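Local coordinates for protein acetylornithine aminotransferase (Aquifex aeolicus, PDB 2EH6) that catalyses the pyridoxal-phosphate-dependent transfer of the side-chain amino group of N(2)-acetyl-L-ornithine to 2-oxoglutarate, a step in arginine biosynthesis, at residues 189-192 with 193-196. Residues are numbered along the deposited sequence; the frame is centred on the assembly and turned at random.
Sequences EASE and DFLS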
loop_
_atom_site.group_PDB
_atom_site.type_symbol
_atom_site.label_atom_id
_atom_site.label_comp_id
_atom_site.label_asym_id
_atom_site.label_seq_id
_atom_site.Cartn_x
_atom_site.Cartn_y
_atom_site.Cartn_z
ATOM N N GLU A 189 21.197 14.461 -8.960
ATOM C CA GLU A 189 21.781 13.411 -9.782
ATOM C C GLU A 189 23.041 12.765 -9.217
ATOM O O GLU A 189 23.991 13.453 -8.850
ATOM C CB GLU A 189 22.106 13.967 -11.168
ATOM C CG GLU A 189 20.898 14.338 -11.993
ATOM C CD GLU A 189 21.280 15.054 -13.276
ATOM O OE1 GLU A 189 21.459 16.289 -13.240
ATOM O OE2 GLU A 189 21.414 14.373 -14.317
ATOM N N ALA A 190 23.042 11.437 -9.160
ATOM C CA ALA A 190 24.204 10.695 -8.690
ATOM C C ALA A 190 25.120 10.656 -9.908
ATOM O O ALA A 190 24.678 10.296 -10.999
ATOM C CB ALA A 190 23.802 9.286 -8.287
ATOM N N SER A 191 26.381 11.037 -9.734
ATOM C CA SER A 191 27.328 11.050 -10.849
ATOM C C SER A 191 27.647 9.650 -11.354
ATOM O O SER A 191 27.500 8.664 -10.629
ATOM C CB SER A 191 28.634 11.729 -10.432
ATOM O OG SER A 191 29.360 10.909 -9.532
ATOM N N GLU A 192 28.092 9.562 -12.603
ATOM C CA GLU A 192 28.445 8.271 -13.172
ATOM C C GLU A 192 29.646 7.719 -12.409
ATOM O O GLU A 192 29.721 6.526 -12.121
ATOM C CB GLU A 192 28.790 8.415 -14.655
ATOM C CG GLU A 192 29.063 7.089 -15.343
ATOM C CD GLU A 192 29.266 7.240 -16.839
ATOM O OE1 GLU A 192 30.195 7.970 -17.246
ATOM O OE2 GLU A 192 28.494 6.625 -17.608
ATOM N N ASP A 193 30.580 8.602 -12.077
ATOM C CA ASP A 193 31.767 8.203 -11.341
ATOM C C ASP A 193 31.364 7.623 -9.992
ATOM O O ASP A 193 31.817 6.545 -9.608
ATOM C CB ASP A 193 32.689 9.405 -11.128
ATOM C CG ASP A 193 33.934 9.047 -10.338
ATOM O OD1 ASP A 193 34.654 8.114 -10.760
ATOM O OD2 ASP A 193 34.194 9.695 -9.300
ATOM N N PHE A 194 30.503 8.345 -9.279
ATOM C CA PHE A 194 30.034 7.911 -7.969
ATOM C C PHE A 194 29.331 6.559 -8.034
ATOM O O PHE A 194 29.625 5.665 -7.240
ATOM C CB PHE A 194 29.079 8.950 -7.374
ATOM C CG PHE A 194 28.545 8.575 -6.019
ATOM C CD1 PHE A 194 29.393 8.496 -4.921
ATOM C CD2 PHE A 194 27.193 8.289 -5.845
ATOM C CE1 PHE A 194 28.904 8.138 -3.663
ATOM C CE2 PHE A 194 26.694 7.932 -4.597
ATOM C CZ PHE A 194 27.549 7.856 -3.502
ATOM N N LEU A 195 28.400 6.411 -8.972
ATOM C CA LEU A 195 27.665 5.157 -9.115
ATOM C C LEU A 195 28.597 4.002 -9.466
ATOM O O LEU A 195 28.371 2.862 -9.052
ATOM C CB LEU A 195 26.575 5.293 -10.183
ATOM C CG LEU A 195 25.449 6.277 -9.841
ATOM C CD1 LEU A 195 24.454 6.328 -10.984
ATOM C CD2 LEU A 195 24.759 5.850 -8.550
ATOM N N SER A 196 29.639 4.302 -10.234
ATOM C CA SER A 196 30.618 3.297 -10.626
ATOM C C SER A 196 31.326 2.771 -9.383
ATOM O O SER A 196 31.395 1.565 -9.155
ATOM C CB SER A 196 31.645 3.906 -11.579
ATOM O OG SER A 196 32.722 3.009 -11.801
#
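Ser-191 caps the N-terminus of helix 192-205: its OG accepts the backbone N-H of Phe-194, with OG to N 2.8 Å and 154° at the hydrogen. Serine suits an N-cap because its short side chain can fold back onto an amide of the first turn that has no carbonyl ahead of it in the helix. A chi1 of 71° sets Ser-191 OG between the residue's own backbone N and carbonyl carbon, facing that amide, and also brings it to 2.9 Å from Phe-194 CB. Ordinary helical bonds from the amide four residues on then take over, Leu-195 N bonding to Ser-191 O nearly straight (170°) and Ser-196 N to Glu-192 O.

From the helix, Leu-195 CB passes Ser-191 O at 3.5 Å; Leu-195 CG comes closer to the same oxygen, 3.2 Å, and also meets the methyl of Ala-190. At the fork CD1 skirts the carbonyl oxygens of Ser-191 and Ala-190, whereas Leu-195 CD2 packs on Ala-190 CB at 3.6 Å. A branched leucine thus fills the corner where the loop enters the helix, and alanine's small methyl fits there, also lying at the edge of the Phe-194 ring, near its plane. Both large side chains rest on Ile-178 of strand 173-178, while Asn-160 holds the loop through Ser-191 N.

Without the hydroxyl, as with an alanine here, the Phe-194 amide would probably be left without its capping acceptor and the first turn less firmly fixed. Polar capping and apolar packing together probably help to fix where this helix starts and seat its buried side against the sheet.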